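Local structure of glutathione S-transferase (Gordonia bronchialis, 4PTS) at residues R47-A52 against D99-I104. The protein probably acts as a glutathione transferase of the omega-like type. Numbering follows the deposited sequence.
Sequences RYRLIA and DPVLGI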
loop_
_atom_site.group_PDB
_atom_site.type_symbol
_atom_site.label_atom_id
_atom_site.label_comp_id
_atom_site.label_asym_id
_atom_site.label_seq_id
_atom_site.Cartn_x
_atom_site.Cartn_y
_atom_site.Cartn_z
ATOM N N ARG B 47 -14.881 -5.119 -40.208
ATOM C CA ARG B 47 -16.284 -5.283 -39.830
ATOM C C ARG B 47 -16.573 -5.002 -38.349
ATOM O O ARG B 47 -17.629 -4.462 -38.005
ATOM C CB ARG B 47 -16.755 -6.693 -40.179
ATOM C CG ARG B 47 -18.220 -6.898 -39.864
ATOM C CD ARG B 47 -18.785 -8.066 -40.623
ATOM N NE ARG B 47 -20.052 -8.509 -40.053
ATOM C CZ ARG B 47 -20.828 -9.453 -40.582
ATOM N NH1 ARG B 47 -20.481 -10.064 -41.719
ATOM N NH2 ARG B 47 -21.962 -9.774 -39.958
ATOM N N TYR B 48 -15.650 -5.421 -37.490
ATOM C CA TYR B 48 -15.814 -5.305 -36.049
ATOM C C TYR B 48 -14.816 -4.310 -35.468
ATOM O O TYR B 48 -13.814 -3.938 -36.110
ATOM C CB TYR B 48 -15.651 -6.686 -35.385
ATOM C CG TYR B 48 -16.564 -7.722 -35.993
ATOM C CD1 TYR B 48 -17.927 -7.669 -35.781
ATOM C CD2 TYR B 48 -16.068 -8.725 -36.804
ATOM C CE1 TYR B 48 -18.777 -8.595 -36.342
ATOM C CE2 TYR B 48 -16.909 -9.660 -37.374
ATOM C CZ TYR B 48 -18.270 -9.591 -37.149
ATOM O OH TYR B 48 -19.152 -10.516 -37.717
ATOM N N ARG B 49 -15.101 -3.876 -34.248
ATOM C CA ARG B 49 -14.253 -2.924 -33.545
ATOM C C ARG B 49 -14.193 -3.343 -32.092
ATOM O O ARG B 49 -15.208 -3.612 -31.449
ATOM C CB ARG B 49 -14.801 -1.502 -33.705
ATOM C CG ARG B 49 -14.550 -0.564 -32.538
ATOM C CD ARG B 49 -14.752 0.894 -32.948
ATOM N NE ARG B 49 -13.478 1.405 -33.422
ATOM C CZ ARG B 49 -12.885 2.516 -33.020
ATOM N NH1 ARG B 49 -13.455 3.342 -32.182
ATOM N NH2 ARG B 49 -11.697 2.800 -33.489
ATOM N N LEU B 50 -12.983 -3.403 -31.584
ATOM C CA LEU B 50 -12.768 -3.790 -30.218
ATOM C C LEU B 50 -12.853 -2.550 -29.359
ATOM O O LEU B 50 -12.157 -1.564 -29.649
ATOM C CB LEU B 50 -11.384 -4.394 -30.080
ATOM C CG LEU B 50 -10.849 -4.571 -28.670
ATOM C CD1 LEU B 50 -11.764 -5.464 -27.846
ATOM C CD2 LEU B 50 -9.451 -5.139 -28.770
ATOM N N ILE B 51 -13.695 -2.586 -28.320
ATOM C CA ILE B 51 -13.710 -1.521 -27.315
ATOM C C ILE B 51 -13.075 -1.962 -26.013
ATOM O O ILE B 51 -13.465 -2.957 -25.436
ATOM C CB ILE B 51 -15.122 -1.047 -27.027
ATOM C CG1 ILE B 51 -15.769 -0.533 -28.320
ATOM C CG2 ILE B 51 -15.099 0.015 -25.932
ATOM C CD1 ILE B 51 -15.029 0.621 -29.002
ATOM N N ALA B 52 -12.096 -1.206 -25.545
ATOM C CA ALA B 52 -11.359 -1.563 -24.356
ATOM C C ALA B 52 -11.029 -0.323 -23.542
ATOM O O ALA B 52 -11.444 0.792 -23.875
ATOM C CB ALA B 52 -10.092 -2.280 -24.768
ATOM N N ASP B 99 -16.697 8.263 -29.588
ATOM C CA ASP B 99 -15.836 7.332 -30.286
ATOM C C ASP B 99 -15.657 7.758 -31.743
ATOM O O ASP B 99 -16.634 7.946 -32.462
ATOM C CB ASP B 99 -16.387 5.913 -30.258
ATOM C CG ASP B 99 -15.411 4.922 -30.857
ATOM O OD1 ASP B 99 -14.261 4.853 -30.360
ATOM O OD2 ASP B 99 -15.767 4.227 -31.840
ATOM N N PRO B 100 -14.408 7.910 -32.177
ATOM C CA PRO B 100 -14.170 8.270 -33.562
ATOM C C PRO B 100 -15.089 7.540 -34.564
ATOM O O PRO B 100 -15.720 8.187 -35.379
ATOM C CB PRO B 100 -12.712 7.875 -33.768
ATOM C CG PRO B 100 -12.075 7.999 -32.417
ATOM C CD PRO B 100 -13.159 7.776 -31.401
ATOM N N VAL B 101 -15.188 6.216 -34.478
ATOM C CA VAL B 101 -15.847 5.414 -35.512
ATOM C C VAL B 101 -17.327 5.161 -35.230
ATOM O O VAL B 101 -18.168 5.271 -36.108
ATOM C CB VAL B 101 -15.138 4.060 -35.657
ATOM C CG1 VAL B 101 -15.906 3.168 -36.619
ATOM C CG2 VAL B 101 -13.714 4.252 -36.139
ATOM N N LEU B 102 -17.624 4.781 -34.000
ATOM C CA LEU B 102 -18.986 4.486 -33.609
ATOM C C LEU B 102 -19.774 5.760 -33.413
ATOM O O LEU B 102 -20.981 5.751 -33.527
ATOM C CB LEU B 102 -19.004 3.658 -32.332
ATOM C CG LEU B 102 -18.407 2.256 -32.468
ATOM C CD1 LEU B 102 -18.473 1.555 -31.128
ATOM C CD2 LEU B 102 -19.131 1.438 -33.533
ATOM N N GLY B 103 -19.089 6.853 -33.096
ATOM C CA GLY B 103 -19.744 8.137 -32.894
ATOM C C GLY B 103 -20.629 8.232 -31.665
ATOM O O GLY B 103 -21.467 9.114 -31.594
ATOM N N ILE B 104 -20.416 7.381 -30.667
ATOM C CA ILE B 104 -21.227 7.403 -29.443
ATOM C C ILE B 104 -20.408 7.958 -28.277
ATOM O O ILE B 104 -19.199 7.762 -28.219
ATOM C CB ILE B 104 -21.774 6.003 -29.090
ATOM C CG1 ILE B 104 -20.638 4.979 -28.959
ATOM C CG2 ILE B 104 -22.738 5.546 -30.165
ATOM C CD1 ILE B 104 -21.099 3.607 -28.525
#
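R49 lays its guanidinium beneath the methyl CG2 of V101, which sits 3.6 Å above the plane and over its centre. R49 lies on strand 48-53, an inner strand of the four-stranded mixed sheet in the thioredoxin-like N-terminal domain expected of a glutathione transferase; the loop 99-104, on the way from strand 76-80 to helix 108-114, lies against one face of that sheet over R49 and I51. L50 and A52 turn the other way, onto helix 57-68. An arginine suits this place because its long chain, bent at chi3 (-90°), runs past L102, with CD 3.9 Å from L102 CG, before ending in a charge. That charge meets the D99 carboxylate at the guanidinium edge. The salt bridge joins R49 NH1 to D99 OD2, although the exact place of NH1 is uncertain. Replacing R49 by alanine is likely to leave the carboxylate of buried D99 without its counter-charge and V101 CG2 without the flat surface it covers. Branched I51 adds an apolar contact, its CD1 meeting L102 CD1 tip to tip at 4.2 Å, while V128 of the neighbouring strand touches both residues. The I51 side chain is about 6 Å from that of W89, predicted to bind glutathione, so this face probably lies beside the glutathione site. D99 also shapes its own loop in an Asx motif: with CG anti to the backbone N (chi1 -174°), OD2 accepts the L102 N-H at 2.9 Å on its anti side, 24° out of the carboxylate plane.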